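Local coordinates for protein tRNA (guanine-N(1)-)-methyltransferase (Corynebacterium diphtheriae, PDB 7KFF) that probably methylates the N1 position of guanosine 37 in transfer RNA, using S-adenosylmethionine as the methyl donor, at residues W156-Y169 with I197-V210. Residues are numbered along the deposited sequence; the frame is centred on the assembly and turned at random.
Sequences WSNEEHIVFACGRY and IGGEVAVLVIAEAV. With SAH (S-adenosyl-L-homocysteine), chain C.
E200 OE1 is held by R168 in a side-on salt bridge in which NE and NH2 both hydrogen-bond it at 2.9 Å. OE1 lies near the guanidinium plane, yet both nitrogens approach from one face of the carboxylate, whose plane is turned 57° away. Bends at chi2 in both chains (R168 -90°, E200 79°) bring the groups together, with G198 CA over one face of the guanidinium, toward its rim. The other oxygen, OE2, hydrogen-bonds T23 OG1 and takes a water that also donates to C166 O, so both oxygens of this buried carboxylate are satisfied. G199 N donates to G167 O at 2.9 Å, tying the two loops together beside the ligand.

Farther along the helix the contact turns apolar. V203 CG1 sits over the centre of the F164 ring, 3.8 Å from its centroid, while CG2 fills the angle between F164 CD2 and C166 SG, 3.6 Å from each. I206 CG2 meets the F164 ring edge and W156 CE3; V210 CG2 packs on W156 CB.

Helix 200-211 thus covers strand 161-165 of the parallel sheet; the loop leaving the strand (G167, Y169) and the G198-G199 turn into the helix line the S-adenosylhomocysteine site, as expected for the knotted cofactor pocket of a SPOUT methyltransferase.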
ATOM      1  N   TRP A 156     -15.025  -0.369  -7.062  1.00 13.36           N
ATOM      2  CA  TRP A 156     -14.660  -1.758  -7.301  1.00 13.71           C
ATOM      3  C   TRP A 156     -15.383  -2.716  -6.360  1.00 13.76           C
ATOM      4  O   TRP A 156     -15.491  -3.900  -6.682  1.00 14.67           O
ATOM      5  CB  TRP A 156     -13.148  -1.930  -7.239  1.00 13.43           C
ATOM      6  CG  TRP A 156     -12.452  -1.101  -8.296  1.00 13.55           C
ATOM      7  CD1 TRP A 156     -13.021  -0.556  -9.418  1.00 14.93           C
ATOM      8  CD2 TRP A 156     -11.080  -0.682  -8.302  1.00 13.61           C
ATOM      9  NE1 TRP A 156     -12.077   0.158 -10.133  1.00 15.31           N
ATOM     10  CE2 TRP A 156     -10.884   0.102  -9.458  1.00 14.67           C
ATOM     11  CE3 TRP A 156      -9.994  -0.915  -7.453  1.00 13.70           C
ATOM     12  CZ2 TRP A 156      -9.659   0.675  -9.766  1.00 15.56           C
ATOM     13  CZ3 TRP A 156      -8.769  -0.350  -7.768  1.00 14.21           C
ATOM     14  CH2 TRP A 156      -8.618   0.450  -8.913  1.00 14.77           C
ATOM     15  N   SER A 157     -15.896  -2.230  -5.224  1.00 13.37           N
ATOM     16  CA  SER A 157     -16.701  -3.085  -4.356  1.00 14.70           C
ATOM     17  C   SER A 157     -17.954  -3.591  -5.059  1.00 14.96           C
ATOM     18  O   SER A 157     -18.564  -4.562  -4.588  1.00 17.03           O
ATOM     19  CB  SER A 157     -17.073  -2.355  -3.050  1.00 14.83           C
ATOM     20  OG  SER A 157     -18.027  -1.336  -3.238  1.00 15.45           O
ATOM     21  N   ASN A 158     -18.331  -2.978  -6.186  1.00 15.24           N
ATOM     22  CA  ASN A 158     -19.488  -3.404  -6.964  1.00 15.77           C
ATOM     23  C   ASN A 158     -19.166  -4.447  -8.030  1.00 16.43           C
ATOM     24  O   ASN A 158     -20.085  -4.935  -8.708  1.00 18.96           O
ATOM     25  CB  ASN A 158     -20.120  -2.186  -7.630  1.00 17.35           C
ATOM     26  CG  ASN A 158     -20.736  -1.249  -6.623  1.00 18.29           C
ATOM     27  OD1 ASN A 158     -21.788  -1.538  -6.069  1.00 19.45           O
ATOM     28  ND2 ASN A 158     -20.077  -0.124  -6.372  1.00 18.97           N
ATOM     29  N   GLU A 159     -17.901  -4.784  -8.212  1.00 16.21           N
ATOM     30  CA  GLU A 159     -17.531  -5.710  -9.273  1.00 15.54           C
ATOM     31  C   GLU A 159     -17.884  -7.148  -8.906  1.00 17.26           C
ATOM     32  O   GLU A 159     -17.749  -7.575  -7.752  1.00 19.43           O
ATOM     33  CB  GLU A 159     -16.031  -5.617  -9.526  1.00 16.84           C
ATOM     34  CG  GLU A 159     -15.566  -4.274 -10.081  1.00 17.70           C
ATOM     35  CD  GLU A 159     -15.932  -4.019 -11.543  1.00 19.62           C
ATOM     36  OE1 GLU A 159     -16.380  -4.950 -12.261  1.00 20.18           O
ATOM     37  OE2 GLU A 159     -15.749  -2.863 -11.998  1.00 21.56           O
ATOM     38  N   GLU A 160     -18.293  -7.916  -9.910  1.00 16.95           N
ATOM     39  CA  GLU A 160     -18.484  -9.345  -9.722  1.00 18.47           C
ATOM     40  C   GLU A 160     -17.190 -10.134  -9.871  1.00 16.80           C
ATOM     41  O   GLU A 160     -17.062 -11.210  -9.276  1.00 18.19           O
ATOM     42  CB  GLU A 160     -19.467  -9.876 -10.755  1.00 24.53           C
ATOM     43  CG  GLU A 160     -20.827  -9.246 -10.704  1.00 34.99           C
ATOM     44  CD  GLU A 160     -21.753  -9.825 -11.756  1.00 44.29           C
ATOM     45  OE1 GLU A 160     -22.850  -9.267 -11.946  1.00 49.39           O
ATOM     46  OE2 GLU A 160     -21.386 -10.838 -12.391  1.00 47.12           O
ATOM     47  N   HIS A 161     -16.254  -9.650 -10.686  1.00 15.79           N
ATOM     48  CA  HIS A 161     -15.042 -10.390 -11.023  1.00 15.61           C
ATOM     49  C   HIS A 161     -13.911  -9.402 -11.241  1.00 14.40           C
ATOM     50  O   HIS A 161     -13.970  -8.590 -12.181  1.00 16.47           O
ATOM     51  CB  HIS A 161     -15.251 -11.213 -12.298  1.00 16.38           C
ATOM     52  CG  HIS A 161     -14.164 -12.197 -12.558  1.00 17.11           C
ATOM     53  ND1 HIS A 161     -13.979 -12.802 -13.781  1.00 18.99           N
ATOM     54  CD2 HIS A 161     -13.203 -12.693 -11.744  1.00 16.45           C
ATOM     55  CE1 HIS A 161     -12.963 -13.641 -13.701  1.00 18.52           C
ATOM     56  NE2 HIS A 161     -12.465 -13.585 -12.482  1.00 17.36           N
ATOM     57  N   ILE A 162     -12.896  -9.494 -10.387  1.00 14.32           N
ATOM     58  CA  ILE A 162     -11.666  -8.729 -10.515  1.00 12.82           C
ATOM     59  C   ILE A 162     -10.512  -9.704 -10.704  1.00 13.68           C
ATOM     60  O   ILE A 162     -10.341 -10.635  -9.910  1.00 14.34           O
ATOM     61  CB  ILE A 162     -11.416  -7.797  -9.315  1.00 13.63           C
ATOM     62  CG1 ILE A 162     -12.623  -6.905  -9.035  1.00 14.70           C
ATOM     63  CG2 ILE A 162     -10.170  -6.962  -9.599  1.00 14.88           C
ATOM     64  CD1 ILE A 162     -12.456  -5.986  -7.827  1.00 15.86           C
ATOM     65  N   VAL A 163      -9.729  -9.485 -11.754  1.00 12.85           N
ATOM     66  CA  VAL A 163      -8.499 -10.217 -12.031  1.00 12.89           C
ATOM     67  C   VAL A 163      -7.341  -9.266 -11.780  1.00 11.81           C
ATOM     68  O   VAL A 163      -7.409  -8.083 -12.144  1.00 12.86           O
ATOM     69  CB  VAL A 163      -8.510 -10.760 -13.474  1.00 13.56           C
ATOM     70  CG1 VAL A 163      -7.220 -11.490 -13.777  1.00 14.15           C
ATOM     71  CG2 VAL A 163      -9.724 -11.680 -13.681  1.00 15.31           C
ATOM     72  N   PHE A 164      -6.291  -9.778 -11.159  1.00 12.29           N
ATOM     73  CA  PHE A 164      -5.065  -9.036 -10.898  1.00 12.22           C
ATOM     74  C   PHE A 164      -3.889  -9.667 -11.630  1.00 12.81           C
ATOM     75  O   PHE A 164      -3.663 -10.870 -11.503  1.00 14.06           O
ATOM     76  CB  PHE A 164      -4.730  -9.025  -9.408  1.00 12.90           C
ATOM     77  CG  PHE A 164      -5.735  -8.332  -8.542  1.00 13.93           C
ATOM     78  CD1 PHE A 164      -6.821  -9.026  -8.055  1.00 15.62           C
ATOM     79  CD2 PHE A 164      -5.540  -7.027  -8.130  1.00 15.10           C
ATOM     80  CE1 PHE A 164      -7.723  -8.418  -7.191  1.00 17.88           C
ATOM     81  CE2 PHE A 164      -6.429  -6.416  -7.267  1.00 16.60           C
ATOM     82  CZ  PHE A 164      -7.524  -7.118  -6.793  1.00 18.56           C
ATOM     83  N   ALA A 165      -3.128  -8.856 -12.361  1.00 13.11           N
ATOM     84  CA  ALA A 165      -1.905  -9.289 -13.036  1.00 13.86           C
ATOM     85  C   ALA A 165      -0.719  -8.735 -12.258  1.00 13.05           C
ATOM     86  O   ALA A 165      -0.476  -7.530 -12.283  1.00 14.83           O
ATOM     87  CB  ALA A 165      -1.878  -8.798 -14.481  1.00 15.47           C
ATOM     88  N   CYS A 166       0.012  -9.605 -11.559  1.00 13.30           N
ATOM     89  CA  CYS A 166       1.090  -9.180 -10.671  1.00 13.26           C
ATOM     90  C   CYS A 166       2.433  -9.117 -11.375  1.00 13.43           C
ATOM     91  O   CYS A 166       2.970 -10.144 -11.790  1.00 15.06           O
ATOM     92  CB  CYS A 166       1.226 -10.104  -9.468  1.00 14.75           C
ATOM     93  SG  CYS A 166      -0.253 -10.221  -8.465  1.00 15.94           S
ATOM     94  N   GLY A 167       3.011  -7.915 -11.458  1.00 14.17           N
ATOM     95  CA  GLY A 167       4.319  -7.767 -12.045  1.00 14.80           C
ATOM     96  C   GLY A 167       5.449  -8.002 -11.057  1.00 14.95           C
ATOM     97  O   GLY A 167       5.283  -7.884  -9.839  1.00 14.99           O
ATOM     98  N   ARG A 168       6.600  -8.339 -11.620  1.00 15.09           N
ATOM     99  CA  ARG A 168       7.879  -8.427 -10.942  1.00 15.16           C
ATOM    100  C   ARG A 168       8.911  -7.854 -11.915  1.00 14.87           C
ATOM    101  O   ARG A 168       8.610  -7.631 -13.096  1.00 16.45           O
ATOM    102  CB  ARG A 168       8.205  -9.896 -10.627  1.00 16.63           C
ATOM    103  CG  ARG A 168       7.348 -10.511  -9.524  1.00 17.53           C
ATOM    104  CD  ARG A 168       7.969 -10.323  -8.173  1.00 17.77           C
ATOM    105  NE  ARG A 168       7.030 -10.441  -7.065  1.00 15.96           N
ATOM    106  CZ  ARG A 168       7.386 -10.384  -5.787  1.00 15.50           C
ATOM    107  NH1 ARG A 168       8.661 -10.341  -5.437  1.00 16.37           N
ATOM    108  NH2 ARG A 168       6.468 -10.380  -4.843  1.00 16.12           N
ATOM    109  N   TYR A 169      10.127  -7.620 -11.414  1.00 16.93           N
ATOM    110  CA  TYR A 169      11.245  -7.199 -12.254  1.00 16.96           C
ATOM    111  C   TYR A 169      10.931  -5.800 -12.790  1.00 17.41           C
ATOM    112  O   TYR A 169      10.591  -4.906 -12.013  1.00 18.44           O
ATOM    113  CB  TYR A 169      11.551  -8.261 -13.310  1.00 18.93           C
ATOM    114  CG  TYR A 169      11.537  -9.658 -12.720  1.00 20.80           C
ATOM    115  CD1 TYR A 169      12.184  -9.951 -11.513  1.00 21.77           C
ATOM    116  CD2 TYR A 169      10.836 -10.674 -13.349  1.00 21.53           C
ATOM    117  CE1 TYR A 169      12.150 -11.236 -10.974  1.00 23.61           C
ATOM    118  CE2 TYR A 169      10.816 -11.957 -12.835  1.00 22.86           C
ATOM    119  CZ  TYR A 169      11.462 -12.228 -11.642  1.00 23.93           C
ATOM    120  OH  TYR A 169      11.427 -13.491 -11.112  1.00 27.19           O
ATOM    121  N   ILE A 197       8.578  -4.339  -4.623  1.00 13.02           N
ATOM    122  CA  ILE A 197       9.273  -5.415  -5.335  1.00 13.25           C
ATOM    123  C   ILE A 197       8.357  -6.102  -6.345  1.00 13.66           C
ATOM    124  O   ILE A 197       8.786  -6.505  -7.437  1.00 14.44           O
ATOM    125  CB  ILE A 197       9.857  -6.432  -4.327  1.00 13.00           C
ATOM    126  CG1 ILE A 197      10.789  -5.766  -3.314  1.00 13.74           C
ATOM    127  CG2 ILE A 197      10.565  -7.574  -5.073  1.00 14.63           C
ATOM    128  CD1 ILE A 197      11.091  -6.590  -2.089  1.00 15.12           C
ATOM    129  N   GLY A 198       7.094  -6.277  -5.985  1.00 13.49           N
ATOM    130  CA  GLY A 198       6.162  -6.969  -6.848  1.00 13.04           C
ATOM    131  C   GLY A 198       4.754  -6.465  -6.636  1.00 12.39           C
ATOM    132  O   GLY A 198       4.453  -5.780  -5.656  1.00 13.54           O
ATOM    133  N   GLY A 199       3.885  -6.836  -7.560  1.00 12.19           N
ATOM    134  CA  GLY A 199       2.486  -6.459  -7.462  1.00 13.15           C
ATOM    135  C   GLY A 199       1.653  -7.230  -6.461  1.00 12.55           C
ATOM    136  O   GLY A 199       0.556  -6.771  -6.120  1.00 12.88           O
ATOM    137  N   GLU A 200       2.148  -8.365  -5.960  1.00 12.03           N
ATOM    138  CA  GLU A 200       1.358  -9.189  -5.043  1.00 11.89           C
ATOM    139  C   GLU A 200       0.903  -8.420  -3.800  1.00 11.56           C
ATOM    140  O   GLU A 200      -0.262  -8.519  -3.395  1.00 12.24           O
ATOM    141  CB  GLU A 200       2.158 -10.415  -4.629  1.00 13.12           C
ATOM    142  CG  GLU A 200       2.415 -11.422  -5.776  1.00 13.81           C
ATOM    143  CD  GLU A 200       3.538 -11.081  -6.754  1.00 14.95           C
ATOM    144  OE1 GLU A 200       4.236 -10.051  -6.610  1.00 14.98           O
ATOM    145  OE2 GLU A 200       3.713 -11.887  -7.688  1.00 16.06           O
ATOM    146  N   VAL A 201       1.809  -7.669  -3.174  1.00 11.98           N
ATOM    147  CA  VAL A 201       1.419  -6.942  -1.969  1.00 11.69           C
ATOM    148  C   VAL A 201       0.381  -5.879  -2.297  1.00 11.95           C
ATOM    149  O   VAL A 201      -0.500  -5.593  -1.479  1.00 12.45           O
ATOM    150  CB  VAL A 201       2.635  -6.368  -1.221  1.00 12.20           C
ATOM    151  CG1 VAL A 201       3.264  -5.181  -1.950  1.00 13.75           C
ATOM    152  CG2 VAL A 201       2.255  -5.979   0.189  1.00 13.42           C
ATOM    153  N   ALA A 202       0.452  -5.293  -3.489  1.00 12.10           N
ATOM    154  CA  ALA A 202      -0.559  -4.319  -3.881  1.00 12.57           C
ATOM    155  C   ALA A 202      -1.923  -4.971  -4.055  1.00 12.96           C
ATOM    156  O   ALA A 202      -2.941  -4.335  -3.767  1.00 12.89           O
ATOM    157  CB  ALA A 202      -0.126  -3.632  -5.170  1.00 13.14           C
ATOM    158  N   VAL A 203      -1.966  -6.243  -4.485  1.00 12.81           N
ATOM    159  CA  VAL A 203      -3.226  -6.982  -4.510  1.00 12.75           C
ATOM    160  C   VAL A 203      -3.806  -7.084  -3.105  1.00 12.44           C
ATOM    161  O   VAL A 203      -4.999  -6.860  -2.888  1.00 13.01           O
ATOM    162  CB  VAL A 203      -3.032  -8.369  -5.138  1.00 13.57           C
ATOM    163  CG1 VAL A 203      -4.342  -9.138  -5.052  1.00 15.10           C
ATOM    164  CG2 VAL A 203      -2.545  -8.226  -6.577  1.00 14.40           C
ATOM    165  N   LEU A 204      -2.970  -7.431  -2.127  1.00 12.06           N
ATOM    166  CA  LEU A 204      -3.470  -7.532  -0.761  1.00 11.87           C
ATOM    167  C   LEU A 204      -4.040  -6.201  -0.270  1.00 11.83           C
ATOM    168  O   LEU A 204      -5.077  -6.173   0.406  1.00 13.04           O
ATOM    169  CB  LEU A 204      -2.347  -8.007   0.166  1.00 12.43           C
ATOM    170  CG  LEU A 204      -1.741  -9.392  -0.112  1.00 12.43           C
ATOM    171  CD1 LEU A 204      -0.645  -9.674   0.885  1.00 13.33           C
ATOM    172  CD2 LEU A 204      -2.805 -10.457  -0.073  1.00 15.01           C
ATOM    173  N   VAL A 205      -3.371  -5.087  -0.606  1.00 11.45           N
ATOM    174  CA  VAL A 205      -3.838  -3.760  -0.220  1.00 12.01           C
ATOM    175  C   VAL A 205      -5.198  -3.474  -0.832  1.00 11.50           C
ATOM    176  O   VAL A 205      -6.150  -3.083  -0.141  1.00 12.40           O
ATOM    177  CB  VAL A 205      -2.807  -2.699  -0.623  1.00 11.45           C
ATOM    178  CG1 VAL A 205      -3.413  -1.310  -0.538  1.00 13.13           C
ATOM    179  CG2 VAL A 205      -1.548  -2.798   0.234  1.00 12.92           C
ATOM    180  N   ILE A 206      -5.304  -3.637  -2.145  1.00 12.06           N
ATOM    181  CA  ILE A 206      -6.545  -3.315  -2.844  1.00 11.88           C
ATOM    182  C   ILE A 206      -7.669  -4.231  -2.377  1.00 12.58           C
ATOM    183  O   ILE A 206      -8.806  -3.790  -2.150  1.00 12.64           O
ATOM    184  CB  ILE A 206      -6.320  -3.377  -4.364  1.00 12.94           C
ATOM    185  CG1 ILE A 206      -5.375  -2.256  -4.816  1.00 13.14           C
ATOM    186  CG2 ILE A 206      -7.643  -3.291  -5.090  1.00 14.22           C
ATOM    187  CD1 ILE A 206      -4.792  -2.449  -6.215  1.00 15.28           C
ATOM    188  N   ALA A 207      -7.360  -5.511  -2.193  1.00 12.66           N
ATOM    189  CA  ALA A 207      -8.370  -6.451  -1.728  1.00 13.43           C
ATOM    190  C   ALA A 207      -8.929  -6.055  -0.369  1.00 12.93           C
ATOM    191  O   ALA A 207     -10.145  -6.127  -0.159  1.00 13.49           O
ATOM    192  CB  ALA A 207      -7.811  -7.868  -1.723  1.00 14.17           C
ATOM    193  N   GLU A 208      -8.068  -5.653   0.566  1.00 13.16           N
ATOM    194  CA  GLU A 208      -8.582  -5.230   1.867  1.00 13.31           C
ATOM    195  C   GLU A 208      -9.533  -4.051   1.716  1.00 12.32           C
ATOM    196  O   GLU A 208     -10.622  -4.034   2.304  1.00 13.43           O
ATOM    197  CB  GLU A 208      -7.444  -4.845   2.817  1.00 13.85           C
ATOM    198  CG  GLU A 208      -6.695  -5.995   3.418  1.00 13.46           C
ATOM    199  CD  GLU A 208      -6.138  -5.724   4.807  1.00 13.44           C
ATOM    200  OE1 GLU A 208      -6.237  -4.578   5.328  1.00 13.78           O
ATOM    201  OE2 GLU A 208      -5.586  -6.684   5.373  1.00 14.94           O
ATOM    202  N   ALA A 209      -9.119  -3.034   0.961  1.00 12.59           N
ATOM    203  CA  ALA A 209      -9.892  -1.805   0.854  1.00 12.78           C
ATOM    204  C   ALA A 209     -11.210  -2.019   0.131  1.00 13.26           C
ATOM    205  O   ALA A 209     -12.206  -1.359   0.446  1.00 13.88           O
ATOM    206  CB  ALA A 209      -9.066  -0.732   0.165  1.00 13.42           C
ATOM    207  N   VAL A 210     -11.237  -2.928  -0.840  1.00 13.42           N
ATOM    208  CA  VAL A 210     -12.452  -3.223  -1.595  1.00 13.08           C
ATOM    209  C   VAL A 210     -13.375  -4.155  -0.819  1.00 14.23           C
ATOM    210  O   VAL A 210     -14.572  -3.885  -0.690  1.00 14.47           O
ATOM    211  CB  VAL A 210     -12.073  -3.825  -2.961  1.00 13.86           C
ATOM    212  CG1 VAL A 210     -13.293  -4.347  -3.701  1.00 14.85           C
ATOM    213  CG2 VAL A 210     -11.338  -2.771  -3.797  1.00 14.15           C
TER
HETATM  214  N   SAH C 302      11.314  -0.084 -12.856  1.00 47.70           N
HETATM  215  CA  SAH C 302       9.960  -0.015 -12.343  1.00 44.24           C
HETATM  216  CB  SAH C 302       9.895  -0.950 -11.156  1.00 38.65           C
HETATM  217  CG  SAH C 302       8.905  -2.093 -11.282  1.00 29.01           C
HETATM  218  SD  SAH C 302       8.711  -2.660  -9.603  1.00 21.49           S
HETATM  219  C   SAH C 302       9.536   1.369 -11.883  1.00 47.02           C
HETATM  220  O   SAH C 302      10.122   1.939 -10.965  1.00 49.05           O
HETATM  221  OXT SAH C 302       8.575   1.930 -12.407  1.00 45.28           O
HETATM  222  C5' SAH C 302       8.066  -4.285  -9.975  1.00 18.08           C
HETATM  223  C4' SAH C 302       6.562  -4.407  -9.842  1.00 15.41           C
HETATM  224  O4' SAH C 302       6.139  -4.139  -8.506  1.00 13.82           O
HETATM  225  C3' SAH C 302       5.699  -3.488 -10.721  1.00 15.41           C
HETATM  226  O3' SAH C 302       5.656  -3.925 -12.030  1.00 19.11           O
HETATM  227  C2' SAH C 302       4.366  -3.556  -9.974  1.00 13.71           C
HETATM  228  O2' SAH C 302       3.690  -4.759 -10.245  1.00 15.64           O
HETATM  229  C1' SAH C 302       4.835  -3.584  -8.535  1.00 13.33           C
HETATM  230  N9  SAH C 302       4.907  -2.239  -7.935  1.00 12.18           N
HETATM  231  C8  SAH C 302       6.038  -1.546  -7.563  1.00 12.50           C
HETATM  232  N7  SAH C 302       5.676  -0.389  -6.980  1.00 12.86           N
HETATM  233  C5  SAH C 302       4.316  -0.324  -6.997  1.00 12.10           C
HETATM  234  C6  SAH C 302       3.408   0.625  -6.549  1.00 11.59           C
HETATM  235  N6  SAH C 302       3.762   1.791  -5.971  1.00 13.12           N
HETATM  236  N1  SAH C 302       2.065   0.370  -6.714  1.00 12.06           N
HETATM  237  C2  SAH C 302       1.645  -0.804  -7.290  1.00 11.82           C
HETATM  238  N3  SAH C 302       2.525  -1.750  -7.724  1.00 12.35           N
HETATM  239  C4  SAH C 302       3.831  -1.494  -7.575  1.00 12.69           C
HETATM  240  O   HOH W   1       4.200 -12.264 -10.355  1.00 16.09           O
HETATM  241  O   HOH W   2      10.975  -7.539  -8.644  1.00 27.32           O